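Local coordinates for adapter protein mecA 1 (Bacillus subtilis, PDB 3JTP), which recognises unfolded, aggregated and regulatory proteins such as ComK and targets them to the ClpC protease, its C-terminal domain (the part described here) being the ClpC-binding one, at residues 10-15 / 38-43; 21-26 / 90-95; 25-30 / 60-65; 32-37 / 81-86. The protein carries 3 engineered substitutions. All blocks are in the same frame, centred on the assembly; numbering follows the deposited sequence.

Contact 1 of 4, residues 10-15 / 38-43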
loop_
_atom_site.group_PDB
_atom_site.type_symbol
_atom_site.label_atom_id
_atom_site.label_comp_id
_atom_site.label_asym_id
_atom_site.label_seq_id
_atom_site.Cartn_x
_atom_site.Cartn_y
_atom_site.Cartn_z
ATOM N N VAL A 10 0.568 5.323 -5.579
ATOM C CA VAL A 10 -0.675 4.854 -5.015
ATOM C C VAL A 10 -1.044 3.579 -5.732
ATOM O O VAL A 10 -1.180 3.571 -6.956
ATOM C CB VAL A 10 -1.803 5.826 -5.205
ATOM C CG1 VAL A 10 -3.103 5.131 -4.871
ATOM C CG2 VAL A 10 -1.601 7.053 -4.327
ATOM N N LEU A 11 -1.215 2.508 -4.963
ATOM C CA LEU A 11 -1.533 1.195 -5.515
ATOM C C LEU A 11 -2.943 0.811 -5.094
ATOM O O LEU A 11 -3.341 1.044 -3.945
ATOM C CB LEU A 11 -0.535 0.150 -5.011
ATOM C CG LEU A 11 0.946 0.504 -5.187
ATOM C CD1 LEU A 11 1.816 -0.549 -4.539
ATOM C CD2 LEU A 11 1.323 0.683 -6.648
ATOM N N ARG A 12 -3.716 0.235 -6.009
ATOM C CA ARG A 12 -5.073 -0.136 -5.659
ATOM C C ARG A 12 -5.231 -1.635 -5.547
ATOM O O ARG A 12 -4.707 -2.403 -6.379
ATOM C CB ARG A 12 -6.082 0.419 -6.650
ATOM C CG ARG A 12 -6.084 -0.268 -8.001
ATOM C CD ARG A 12 -7.318 0.174 -8.801
ATOM N NE ARG A 12 -7.327 -0.387 -10.151
ATOM C CZ ARG A 12 -6.499 0.013 -11.104
ATOM N NH1 ARG A 12 -5.616 0.949 -10.813
ATOM N NH2 ARG A 12 -6.539 -0.532 -12.323
ATOM N N PHE A 13 -5.962 -2.043 -4.516
ATOM C CA PHE A 13 -6.222 -3.458 -4.262
ATOM C C PHE A 13 -7.695 -3.756 -4.450
ATOM O O PHE A 13 -8.541 -3.045 -3.930
ATOM C CB PHE A 13 -5.817 -3.831 -2.833
ATOM C CG PHE A 13 -4.346 -3.713 -2.567
ATOM C CD1 PHE A 13 -3.554 -4.847 -2.442
ATOM C CD2 PHE A 13 -3.747 -2.463 -2.432
ATOM C CE1 PHE A 13 -2.200 -4.742 -2.183
ATOM C CE2 PHE A 13 -2.376 -2.350 -2.178
ATOM C CZ PHE A 13 -1.607 -3.499 -2.055
ATOM N N GLY A 14 -7.992 -4.831 -5.171
ATOM C CA GLY A 14 -9.368 -5.248 -5.371
ATOM C C GLY A 14 -10.058 -5.716 -4.098
ATOM O O GLY A 14 -11.271 -5.629 -3.985
ATOM N N ASP A 15 -9.298 -6.224 -3.132
ATOM C CA ASP A 15 -9.909 -6.567 -1.856
ATOM C C ASP A 15 -8.916 -6.643 -0.699
ATOM O O ASP A 15 -7.712 -6.728 -0.895
ATOM C CB ASP A 15 -10.721 -7.861 -1.961
ATOM C CG ASP A 15 -9.842 -9.079 -2.171
ATOM O OD1 ASP A 15 -8.655 -8.889 -2.515
ATOM O OD2 ASP A 15 -10.333 -10.221 -1.995
ATOM N N GLU A 38 -14.587 3.669 -2.444
ATOM C CA GLU A 38 -15.445 3.057 -3.442
ATOM C C GLU A 38 -15.202 1.558 -3.573
ATOM O O GLU A 38 -15.033 1.056 -4.682
ATOM C CB GLU A 38 -15.201 3.695 -4.814
ATOM C CG GLU A 38 -15.655 5.123 -4.950
ATOM C CD GLU A 38 -17.106 5.302 -4.565
ATOM O OE1 GLU A 38 -17.940 4.424 -4.908
ATOM O OE2 GLU A 38 -17.408 6.329 -3.919
ATOM N N ASN A 39 -15.173 0.844 -2.456
ATOM C CA ASN A 39 -15.116 -0.620 -2.503
ATOM C C ASN A 39 -13.719 -1.173 -2.706
ATOM O O ASN A 39 -13.527 -2.373 -2.657
ATOM C CB ASN A 39 -16.037 -1.180 -3.604
ATOM C CG ASN A 39 -17.381 -0.466 -3.671
ATOM O OD1 ASN A 39 -17.811 -0.012 -4.744
ATOM N ND2 ASN A 39 -18.048 -0.350 -2.521
ATOM N N ARG A 40 -12.738 -0.312 -2.936
ATOM C CA ARG A 40 -11.374 -0.799 -3.065
ATOM C C ARG A 40 -10.448 -0.246 -1.990
ATOM O O ARG A 40 -10.843 0.621 -1.214
ATOM C CB ARG A 40 -10.847 -0.565 -4.473
ATOM C CG ARG A 40 -11.760 -1.197 -5.503
ATOM C CD ARG A 40 -11.019 -1.778 -6.678
ATOM N NE ARG A 40 -10.629 -0.776 -7.663
ATOM C CZ ARG A 40 -11.393 -0.405 -8.687
ATOM N NH1 ARG A 40 -12.592 -0.956 -8.842
ATOM N NH2 ARG A 40 -10.960 0.515 -9.554
ATOM N N TYR A 41 -9.241 -0.793 -1.906
ATOM C CA TYR A 41 -8.257 -0.323 -0.926
ATOM C C TYR A 41 -7.106 0.313 -1.682
ATOM O O TYR A 41 -6.758 -0.119 -2.786
ATOM C CB TYR A 41 -7.777 -1.466 -0.003
ATOM C CG TYR A 41 -8.885 -1.942 0.910
ATOM C CD1 TYR A 41 -9.062 -1.381 2.169
ATOM C CD2 TYR A 41 -9.795 -2.913 0.489
ATOM C CE1 TYR A 41 -10.099 -1.783 2.994
ATOM C CE2 TYR A 41 -10.847 -3.319 1.307
ATOM C CZ TYR A 41 -10.988 -2.748 2.562
ATOM O OH TYR A 41 -12.014 -3.153 3.392
ATOM N N TYR A 42 -6.541 1.361 -1.108
ATOM C CA TYR A 42 -5.470 2.088 -1.753
ATOM C C TYR A 42 -4.320 2.231 -0.783
ATOM O O TYR A 42 -4.506 2.622 0.365
ATOM C CB TYR A 42 -5.968 3.467 -2.216
ATOM C CG TYR A 42 -6.999 3.364 -3.311
ATOM C CD1 TYR A 42 -6.647 3.550 -4.637
ATOM C CD2 TYR A 42 -8.324 3.059 -3.016
ATOM C CE1 TYR A 42 -7.590 3.448 -5.645
ATOM C CE2 TYR A 42 -9.277 2.953 -4.024
ATOM C CZ TYR A 42 -8.905 3.150 -5.334
ATOM O OH TYR A 42 -9.843 3.048 -6.341
ATOM N N LEU A 43 -3.132 1.879 -1.242
ATOM C CA LEU A 43 -1.966 1.941 -0.390
ATOM C C LEU A 43 -1.179 3.126 -0.873
ATOM O O LEU A 43 -0.624 3.087 -1.961
ATOM C CB LEU A 43 -1.089 0.705 -0.583
ATOM C CG LEU A 43 -0.523 -0.085 0.604
ATOM C CD1 LEU A 43 0.854 -0.668 0.271
ATOM C CD2 LEU A 43 -0.471 0.738 1.854
#
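Phe-13 and Tyr-41 form a hydrogen-bonded antiparallel pair. Phe-13 N gives to Tyr-41 O at 2.7 Å, and the N-H points almost straight at the oxygen, at 171°. Tyr-41 N returns the bond to Phe-13 O at 3.1 Å. Two residues along, Leu-11 and Leu-43 repeat the pattern. Between them lies the non-hydrogen-bonded pair Arg-12 and Tyr-42. Here CA-H...O contacts run from Arg-12 CA to Tyr-41 O and from Tyr-42 CA to Leu-11 O.

On the Leu-11, Phe-13, Tyr-41 and Leu-43 side, the Phe-13 ring turns an edge to the partner strand. Its CE2 meets Leu-43 CB at 3.7 Å, and Tyr-41 O lies in the ring plane at the edge. Strands 8-13 and 40-46 are neighbours in the antiparallel sheet of this domain, and this side of the sheet carries helices 16-24 and 54-65.

On the other side, Tyr-42 lies across Arg-12 and Val-10. Arg-12 CB approaches Tyr-42 CE1 at 3.5 Å, and Val-10 CG1 comes to the ring edge at CD1. Arg-12 CG sits between the backbone N and the carbonyl carbon (chi1 73°), and the chain then extends alongside Arg-40. Arg-12 CD meets the edge of the Arg-40 guanidinium, 3.6 Å from Arg-40 NE. The two guanidinium planes are 52° apart, and the like charges are close. Arg-12 NH1 has a weak hydrogen bond to Glu-68 O.

Contact 2 of 4, residues 21-26 / 90-95; sequences SLSKLN and ETIKKH
Lys-93 and Asn-26 make the one hydrogen bond between the segments. Lys-93 NZ gives to Asn-26 OD1 at a very short 2.5 Å. Lys-93 NZ also lies 3.1 Å from Asn-26 ND2, two donors that do not bond, so the details of the hydrogen bond are doubtful. The lysine reaches this far because CG is anti to the backbone N (chi1 176°) and the rest of the chain stays extended. Asn-26 is the first residue past helix 16-24 to leave helical angles, with positive phi. Its amide crosses the end of the lysine at a slant.

Van der Waals contact carries the remainder. Ser-23 CA and Lys-93 CA are 5.0 Å apart, so the backbones pass close at this point. Ser-23 OG packs 3.2 Å from Lys-93 CA and 3.5 Å from Lys-93 CB. Ile-92 CG2 touches the same oxygen at 3.7 Å. Ser-23 O lies along the lysine methylenes, 3.5 Å from Lys-93 CD.

The polar need of Ser-23 OG is met within its own helix, by a hydrogen bond to Ile-20 O. It makes no hydrogen bond to Lys-93 N, where the angle is poor.

The contact joins the C-terminal end of helix 16-24 to helix 88-96. Ile-92 also packs on Phe-16 and Ile-20, while Ser-23 touches Leu-89. Leu-22, in the same helix turn, packs on Leu-89 of helix 88-96 and on Met-62 of helix 54-65.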
loop_
_atom_site.group_PDB
_atom_site.type_symbol
_atom_site.label_atom_id
_atom_site.label_comp_id
_atom_site.label_asym_id
_atom_site.label_seq_id
_atom_site.Cartn_x
_atom_site.Cartn_y
_atom_site.Cartn_z
ATOM N N SER A 21 -2.186 -10.298 2.392
ATOM C CA SER A 21 -1.166 -11.078 1.674
ATOM C C SER A 21 0.106 -10.290 1.445
ATOM O O SER A 21 1.188 -10.783 1.734
ATOM C CB SER A 21 -1.672 -11.578 0.320
ATOM O OG SER A 21 -2.652 -12.575 0.487
ATOM N N LEU A 22 -0.016 -9.070 0.915
ATOM C CA LEU A 22 1.161 -8.245 0.679
ATOM C C LEU A 22 1.908 -8.005 1.978
ATOM O O LEU A 22 3.134 -8.080 2.022
ATOM C CB LEU A 22 0.787 -6.908 0.064
ATOM C CG LEU A 22 1.779 -6.300 -0.931
ATOM C CD1 LEU A 22 1.625 -4.778 -0.945
ATOM C CD2 LEU A 22 3.208 -6.680 -0.652
ATOM N N SER A 23 1.168 -7.708 3.038
ATOM C CA SER A 23 1.807 -7.375 4.302
ATOM C C SER A 23 2.632 -8.536 4.867
ATOM O O SER A 23 3.645 -8.319 5.521
ATOM C CB SER A 23 0.784 -6.921 5.340
ATOM O OG SER A 23 0.180 -8.039 5.955
ATOM N N LYS A 24 2.195 -9.766 4.629
ATOM C CA LYS A 24 2.887 -10.909 5.201
ATOM C C LYS A 24 4.284 -11.026 4.592
ATOM O O LYS A 24 5.194 -11.604 5.202
ATOM C CB LYS A 24 2.100 -12.190 4.974
ATOM C CG LYS A 24 2.483 -13.291 5.934
ATOM C CD LYS A 24 2.048 -14.673 5.450
ATOM C CE LYS A 24 0.580 -14.976 5.763
ATOM N NZ LYS A 24 0.431 -16.451 6.074
ATOM N N LEU A 25 4.455 -10.453 3.402
ATOM C CA LEU A 25 5.697 -10.605 2.645
ATOM C C LEU A 25 6.887 -9.802 3.188
ATOM O O LEU A 25 8.006 -9.901 2.673
ATOM C CB LEU A 25 5.455 -10.295 1.172
ATOM C CG LEU A 25 5.282 -11.543 0.300
ATOM C CD1 LEU A 25 5.137 -12.795 1.154
ATOM C CD2 LEU A 25 4.127 -11.416 -0.667
ATOM N N ASN A 26 6.653 -9.023 4.236
ATOM C CA ASN A 26 7.703 -8.174 4.786
ATOM C C ASN A 26 8.373 -7.287 3.752
ATOM O O ASN A 26 9.588 -7.104 3.776
ATOM C CB ASN A 26 8.756 -9.022 5.484
ATOM C CG ASN A 26 8.461 -9.204 6.944
ATOM O OD1 ASN A 26 7.865 -8.331 7.585
ATOM N ND2 ASN A 26 8.875 -10.341 7.487
ATOM N N GLU A 90 2.984 -2.928 8.027
ATOM C CA GLU A 90 3.430 -3.490 9.308
ATOM C C GLU A 90 2.251 -3.679 10.268
ATOM O O GLU A 90 2.158 -4.676 10.968
ATOM C CB GLU A 90 4.471 -2.573 9.987
ATOM C CG GLU A 90 5.805 -2.383 9.249
ATOM C CD GLU A 90 5.776 -1.231 8.257
ATOM O OE1 GLU A 90 4.688 -0.648 8.058
ATOM O OE2 GLU A 90 6.839 -0.910 7.670
ATOM N N THR A 91 1.348 -2.704 10.322
ATOM C CA THR A 91 0.229 -2.826 11.242
ATOM C C THR A 91 -0.721 -3.926 10.784
ATOM O O THR A 91 -1.188 -4.723 11.593
ATOM C CB THR A 91 -0.518 -1.485 11.423
ATOM O OG1 THR A 91 0.388 -0.519 11.973
ATOM C CG2 THR A 91 -1.708 -1.648 12.367
ATOM N N ILE A 92 -1.000 -3.973 9.483
ATOM C CA ILE A 92 -1.837 -5.037 8.942
ATOM C C ILE A 92 -1.194 -6.435 9.185
ATOM O O ILE A 92 -1.858 -7.376 9.626
ATOM C CB ILE A 92 -2.108 -4.831 7.432
ATOM C CG1 ILE A 92 -2.920 -3.542 7.187
ATOM C CG2 ILE A 92 -2.835 -6.027 6.876
ATOM C CD1 ILE A 92 -4.281 -3.558 7.810
ATOM N N LYS A 93 0.095 -6.570 8.901
ATOM C CA LYS A 93 0.749 -7.857 9.120
ATOM C C LYS A 93 0.541 -8.313 10.567
ATOM O O LYS A 93 0.130 -9.442 10.815
ATOM C CB LYS A 93 2.235 -7.779 8.782
ATOM C CG LYS A 93 3.019 -9.061 9.083
ATOM C CD LYS A 93 4.509 -8.803 8.899
ATOM C CE LYS A 93 5.358 -9.848 9.592
ATOM N NZ LYS A 93 6.780 -9.439 9.538
ATOM N N LYS A 94 0.781 -7.411 11.516
ATOM C CA LYS A 94 0.678 -7.734 12.935
ATOM C C LYS A 94 -0.693 -8.249 13.388
ATOM O O LYS A 94 -0.778 -9.236 14.098
ATOM C CB LYS A 94 1.089 -6.517 13.784
ATOM C CG LYS A 94 1.268 -6.837 15.265
ATOM C CD LYS A 94 1.662 -5.593 16.046
ATOM C CE LYS A 94 2.248 -5.961 17.400
ATOM N NZ LYS A 94 3.728 -6.084 17.303
ATOM N N HIS A 95 -1.768 -7.575 12.996
ATOM C CA HIS A 95 -3.102 -7.972 13.448
ATOM C C HIS A 95 -3.820 -8.926 12.504
ATOM O O HIS A 95 -4.699 -9.670 12.933
ATOM C CB HIS A 95 -3.996 -6.747 13.655
ATOM C CG HIS A 95 -3.476 -5.792 14.672
ATOM N ND1 HIS A 95 -2.643 -4.744 14.346
ATOM C CD2 HIS A 95 -3.652 -5.728 16.014
ATOM C CE1 HIS A 95 -2.334 -4.075 15.443
ATOM N NE2 HIS A 95 -2.929 -4.656 16.469
#

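Contact 3 of 4, residues 25-30 / 60-65. Engineered in segment 60-65: Met-62 (natural residue Leu).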
loop_
_atom_site.group_PDB
_atom_site.type_symbol
_atom_site.label_atom_id
_atom_site.label_comp_id
_atom_site.label_asym_id
_atom_site.label_seq_id
_atom_site.Cartn_x
_atom_site.Cartn_y
_atom_site.Cartn_z
ATOM N N LEU A 25 4.455 -10.453 3.402
ATOM C CA LEU A 25 5.697 -10.605 2.645
ATOM C C LEU A 25 6.887 -9.802 3.188
ATOM O O LEU A 25 8.006 -9.901 2.673
ATOM C CB LEU A 25 5.455 -10.295 1.172
ATOM C CG LEU A 25 5.282 -11.543 0.300
ATOM C CD1 LEU A 25 5.137 -12.795 1.154
ATOM C CD2 LEU A 25 4.127 -11.416 -0.667
ATOM N N ASN A 26 6.653 -9.023 4.236
ATOM C CA ASN A 26 7.703 -8.174 4.786
ATOM C C ASN A 26 8.373 -7.287 3.752
ATOM O O ASN A 26 9.588 -7.104 3.776
ATOM C CB ASN A 26 8.756 -9.022 5.484
ATOM C CG ASN A 26 8.461 -9.204 6.944
ATOM O OD1 ASN A 26 7.865 -8.331 7.585
ATOM N ND2 ASN A 26 8.875 -10.341 7.487
ATOM N N VAL A 27 7.568 -6.743 2.845
ATOM C CA VAL A 27 8.043 -5.823 1.825
ATOM C C VAL A 27 7.504 -4.438 2.147
ATOM O O VAL A 27 7.526 -3.532 1.310
ATOM C CB VAL A 27 7.507 -6.213 0.451
ATOM C CG1 VAL A 27 6.066 -5.783 0.330
ATOM C CG2 VAL A 27 8.324 -5.564 -0.633
ATOM N N ASN A 28 6.985 -4.289 3.361
ATOM C CA ASN A 28 6.522 -2.994 3.825
ATOM C C ASN A 28 7.577 -1.939 3.534
ATOM O O ASN A 28 8.486 -1.697 4.343
ATOM C CB ASN A 28 6.156 -3.059 5.307
ATOM C CG ASN A 28 6.554 -4.373 5.941
ATOM O OD1 ASN A 28 7.726 -4.576 6.292
ATOM N ND2 ASN A 28 5.578 -5.281 6.099
ATOM N N GLY A 29 7.435 -1.329 2.357
ATOM C CA GLY A 29 8.464 -0.520 1.738
ATOM C C GLY A 29 8.544 0.857 2.326
ATOM O O GLY A 29 7.950 1.793 1.800
ATOM N N SER A 30 9.322 0.979 3.396
ATOM C CA SER A 30 9.276 2.159 4.234
ATOM C C SER A 30 7.819 2.604 4.353
ATOM O O SER A 30 6.943 1.748 4.501
ATOM C CB SER A 30 10.216 3.248 3.723
ATOM O OG SER A 30 11.564 2.855 3.946
ATOM N N SER A 60 7.599 -4.624 -7.639
ATOM C CA SER A 60 7.156 -5.723 -8.494
ATOM C C SER A 60 6.384 -6.805 -7.731
ATOM O O SER A 60 5.513 -7.461 -8.301
ATOM C CB SER A 60 8.336 -6.350 -9.242
ATOM O OG SER A 60 9.094 -7.190 -8.380
ATOM N N ILE A 61 6.693 -6.995 -6.449
ATOM C CA ILE A 61 5.885 -7.908 -5.646
ATOM C C ILE A 61 4.588 -7.243 -5.227
ATOM O O ILE A 61 3.527 -7.874 -5.238
ATOM C CB ILE A 61 6.623 -8.429 -4.413
ATOM C CG1 ILE A 61 7.675 -9.454 -4.837
ATOM C CG2 ILE A 61 5.641 -9.074 -3.434
ATOM C CD1 ILE A 61 8.757 -9.654 -3.805
ATOM N N MET A 62 4.663 -5.962 -4.874
ATOM C CA MET A 62 3.458 -5.235 -4.521
ATOM C C MET A 62 2.472 -5.354 -5.669
ATOM O O MET A 62 1.276 -5.505 -5.444
ATOM C CB MET A 62 3.759 -3.766 -4.197
ATOM C CG MET A 62 4.300 -3.518 -2.789
ATOM S SD MET A 62 4.711 -1.779 -2.537
ATOM C CE MET A 62 4.579 -1.595 -0.803
ATOM N N LEU A 63 2.978 -5.315 -6.899
ATOM C CA LEU A 63 2.115 -5.333 -8.079
ATOM C C LEU A 63 1.590 -6.708 -8.448
ATOM O O LEU A 63 0.981 -6.873 -9.510
ATOM C CB LEU A 63 2.829 -4.750 -9.297
ATOM C CG LEU A 63 3.145 -3.262 -9.289
ATOM C CD1 LEU A 63 3.782 -2.883 -10.616
ATOM C CD2 LEU A 63 1.885 -2.449 -9.030
ATOM N N GLU A 64 1.839 -7.710 -7.613
ATOM C CA GLU A 64 1.157 -8.986 -7.821
ATOM C C GLU A 64 -0.181 -8.967 -7.112
ATOM O O GLU A 64 -1.115 -9.669 -7.506
ATOM C CB GLU A 64 2.004 -10.149 -7.326
ATOM C CG GLU A 64 3.249 -10.305 -8.136
ATOM C CD GLU A 64 3.705 -11.719 -8.227
ATOM O OE1 GLU A 64 4.673 -11.920 -8.971
ATOM O OE2 GLU A 64 3.111 -12.619 -7.580
ATOM N N TYR A 65 -0.255 -8.148 -6.064
ATOM C CA TYR A 65 -1.461 -8.013 -5.272
ATOM C C TYR A 65 -2.237 -6.747 -5.594
ATOM O O TYR A 65 -3.392 -6.613 -5.201
ATOM C CB TYR A 65 -1.106 -8.085 -3.798
ATOM C CG TYR A 65 -0.549 -9.436 -3.492
ATOM C CD1 TYR A 65 -1.383 -10.552 -3.452
ATOM C CD2 TYR A 65 0.801 -9.619 -3.323
ATOM C CE1 TYR A 65 -0.895 -11.803 -3.218
ATOM C CE2 TYR A 65 1.310 -10.882 -3.087
ATOM C CZ TYR A 65 0.447 -11.966 -3.038
ATOM O OH TYR A 65 0.938 -13.201 -2.799
#
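Met-62 reaches Val-27 and Gly-29 through an extended side chain. Its CG is anti to the carbonyl carbon (chi1 -80°), and the chain stays extended beyond it (chi2 177°, chi3 155°), so CE arrives at the loop. Ile-61 CG2 is anti to the backbone N, which sends this branch toward Leu-25. Met-62 is an engineered residue (natural Leu).

Leu-25 CD2 is shared by two side chains of helix 54-65. It meets Ile-61 CG2 at 3.9 Å and Tyr-65 CE2 at 3.8 Å. The leucine and the tyrosine cross at about a right angle, and the methyl approaches the ring obliquely. Ile-61 and Tyr-65 stand four residues apart in sequence, and Leu-25 bridges them.

The second patch is centred on Met-62. Val-27 CG1 packs on Met-62 CG at 4.2 Å, while the terminal methyl CE lies 4.1 Å from Val-27 O. Gly-29 is the centre of an inverse gamma turn, a tight kink in the backbone; Met-62 CE comes 4.3 Å from its N. No hydrogen bond links the two segments, so the contact is apolar packing at ordinary distances.

The segment 25-30 is the connection from helix 16-24 to strand 31-37, laid against helix 54-65. Val-27 and Met-62 both pack on Leu-22 of helix 16-24. Met-62 also meets Leu-89 of helix 88-96 and Leu-11 of strand 8-13, while Tyr-65 lies on Phe-13.

Contact 4 of 4, residues 32-37 / 81-86; sequences TTLYSF and KLIISE
Leu-34 faces both Ile-83 and Ile-84 in a classic beta bulge of the antiparallel pair formed by strands 31-37 and 81-84. Leu-34 O takes Ile-83 N at 2.9 Å and, more weakly, Ile-84 N at 3.4 Å. The extra residue shifts the register by one. Beyond it, Ser-36 and Lys-81 pair through two backbone bonds.

Packing is tight where Thr-33, Tyr-35 and Leu-82 cluster. Leu-82 CD1 covers one face of the buried Tyr-35 ring in a CH-pi contact, 4.1 Å from the centroid and offset toward the rim. On the opposite face, Leu-34 CD2 meets Ile-83 CG2 at 4.1 Å, which is ordinary packing. Leu-34 itself is buried against Phe-16 and Val-19 of helix 16-24.

Both ends are looser and more exposed. On the Leu-34 and Ser-36 face, Lys-81 CB meets Ser-36 OG at 3.5 Å, and the rest of the lysine leads off. Past the end of strand 81-84, Glu-86 N gives to Thr-33 OG1 at 2.9 Å. The torsion of Thr-33 (chi1 -61°) places OG1 anti to the carbonyl carbon and turns CG2 toward Leu-82. There Thr-33 CG2 and Leu-82 CD1 are squeezed to 3.4 Å.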
loop_
_atom_site.group_PDB
_atom_site.type_symbol
_atom_site.label_atom_id
_atom_site.label_comp_id
_atom_site.label_asym_id
_atom_site.label_seq_id
_atom_site.Cartn_x
_atom_site.Cartn_y
_atom_site.Cartn_z
ATOM N N THR A 32 4.018 3.454 4.362
ATOM C CA THR A 32 2.806 3.097 3.655
ATOM C C THR A 32 1.619 3.655 4.426
ATOM O O THR A 32 1.591 3.584 5.652
ATOM C CB THR A 32 2.678 1.573 3.475
ATOM O OG1 THR A 32 2.876 0.914 4.736
ATOM C CG2 THR A 32 3.708 1.073 2.488
ATOM N N THR A 33 0.671 4.258 3.708
ATOM C CA THR A 33 -0.599 4.672 4.299
ATOM C C THR A 33 -1.738 3.988 3.546
ATOM O O THR A 33 -1.725 3.899 2.315
ATOM C CB THR A 33 -0.758 6.221 4.303
ATOM O OG1 THR A 33 0.300 6.792 5.080
ATOM C CG2 THR A 33 -2.118 6.660 4.901
ATOM N N LEU A 34 -2.709 3.477 4.292
ATOM C CA LEU A 34 -3.794 2.714 3.693
ATOM C C LEU A 34 -5.128 3.451 3.789
ATOM O O LEU A 34 -5.484 3.949 4.856
ATOM C CB LEU A 34 -3.885 1.329 4.356
ATOM C CG LEU A 34 -4.967 0.383 3.828
ATOM C CD1 LEU A 34 -4.574 -0.254 2.484
ATOM C CD2 LEU A 34 -5.265 -0.698 4.870
ATOM N N TYR A 35 -5.850 3.516 2.667
ATOM C CA TYR A 35 -7.181 4.113 2.608
ATOM C C TYR A 35 -8.169 3.106 2.004
ATOM O O TYR A 35 -7.751 2.176 1.310
ATOM C CB TYR A 35 -7.192 5.360 1.701
ATOM C CG TYR A 35 -6.336 6.523 2.138
ATOM C CD1 TYR A 35 -6.891 7.656 2.735
ATOM C CD2 TYR A 35 -4.970 6.504 1.925
ATOM C CE1 TYR A 35 -6.089 8.726 3.121
ATOM C CE2 TYR A 35 -4.169 7.555 2.307
ATOM C CZ TYR A 35 -4.722 8.654 2.902
ATOM O OH TYR A 35 -3.874 9.665 3.269
ATOM N N SER A 36 -9.469 3.300 2.236
ATOM C CA SER A 36 -10.484 2.680 1.368
ATOM C C SER A 36 -11.184 3.752 0.567
ATOM O O SER A 36 -11.217 4.914 0.972
ATOM C CB SER A 36 -11.537 1.865 2.140
ATOM O OG SER A 36 -12.086 2.582 3.233
ATOM N N PHE A 37 -11.761 3.348 -0.559
ATOM C CA PHE A 37 -12.472 4.269 -1.417
ATOM C C PHE A 37 -13.272 3.479 -2.453
ATOM O O PHE A 37 -12.717 2.689 -3.220
ATOM C CB PHE A 37 -11.478 5.242 -2.069
ATOM C CG PHE A 37 -12.115 6.253 -2.982
ATOM C CD1 PHE A 37 -12.927 7.258 -2.472
ATOM C CD2 PHE A 37 -11.880 6.214 -4.352
ATOM C CE1 PHE A 37 -13.520 8.204 -3.325
ATOM C CE2 PHE A 37 -12.465 7.158 -5.210
ATOM C CZ PHE A 37 -13.287 8.148 -4.697
ATOM N N LYS A 81 -11.685 6.857 3.357
ATOM C CA LYS A 81 -11.523 6.586 4.776
ATOM C C LYS A 81 -10.063 6.277 5.036
ATOM O O LYS A 81 -9.495 5.342 4.464
ATOM C CB LYS A 81 -12.405 5.405 5.212
ATOM C CG LYS A 81 -12.153 4.934 6.633
ATOM C CD LYS A 81 -12.625 5.957 7.650
ATOM C CE LYS A 81 -12.118 5.581 9.047
ATOM N NZ LYS A 81 -12.751 6.407 10.120
ATOM N N LEU A 82 -9.436 7.050 5.904
ATOM C CA LEU A 82 -8.069 6.764 6.276
ATOM C C LEU A 82 -8.092 5.618 7.277
ATOM O O LEU A 82 -8.798 5.675 8.278
ATOM C CB LEU A 82 -7.412 8.006 6.864
ATOM C CG LEU A 82 -6.058 7.840 7.538
ATOM C CD1 LEU A 82 -5.055 7.216 6.600
ATOM C CD2 LEU A 82 -5.565 9.214 8.027
ATOM N N ILE A 83 -7.329 4.566 7.003
ATOM C CA ILE A 83 -7.420 3.354 7.825
ATOM C C ILE A 83 -6.218 3.255 8.755
ATOM O O ILE A 83 -6.385 3.160 9.973
ATOM C CB ILE A 83 -7.616 2.069 6.943
ATOM C CG1 ILE A 83 -8.896 2.205 6.117
ATOM C CG2 ILE A 83 -7.656 0.790 7.799
ATOM C CD1 ILE A 83 -8.953 1.301 4.892
ATOM N N ILE A 84 -5.016 3.293 8.178
ATOM C CA ILE A 84 -3.771 3.387 8.946
ATOM C C ILE A 84 -2.854 4.390 8.246
ATOM O O ILE A 84 -2.765 4.395 7.005
ATOM C CB ILE A 84 -3.013 2.031 9.001
ATOM C CG1 ILE A 84 -3.956 0.885 9.355
ATOM C CG2 ILE A 84 -1.830 2.102 9.993
ATOM C CD1 ILE A 84 -4.311 0.831 10.824
ATOM N N SER A 85 -2.164 5.234 9.014
ATOM C CA SER A 85 -1.161 6.097 8.388
ATOM C C SER A 85 0.271 5.676 8.693
ATOM O O SER A 85 0.574 5.193 9.781
ATOM C CB SER A 85 -1.370 7.581 8.715
ATOM O OG SER A 85 -1.527 7.809 10.101
ATOM N N GLU A 86 1.127 5.821 7.687
ATOM C CA GLU A 86 2.577 5.744 7.853
ATOM C C GLU A 86 3.190 4.341 8.030
ATOM O O GLU A 86 4.225 4.049 7.430
ATOM C CB GLU A 86 3.055 6.717 8.949
ATOM C CG GLU A 86 2.770 8.190 8.618
ATOM C CD GLU A 86 3.826 9.126 9.168
ATOM O OE1 GLU A 86 4.660 8.665 9.984
ATOM O OE2 GLU A 86 3.827 10.319 8.782
#

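Overall arrangement
From the N terminus, strand 8-13 comes first and contact 1 pairs it with strand 40-46, closing a loop that holds helix 16-24 and strand 31-37. Contacts 2 and 3 both start at the end of that helix and share Leu-25 and Asn-26. Contact 3 runs to helix 54-65, contact 2 to the C-terminal helix 88-96. Contact 4 joins strand 31-37 to edge strand 81-84 and is nested within contact 2. Contact 1 crosses all three others, and contacts 3 and 4 cross each other. Contacts 1 and 4 meet in the sheet, where Tyr-42 O probably accepts from Tyr-35 N. Phe-13, Leu-22 and Met-62 tie sheet and helices together.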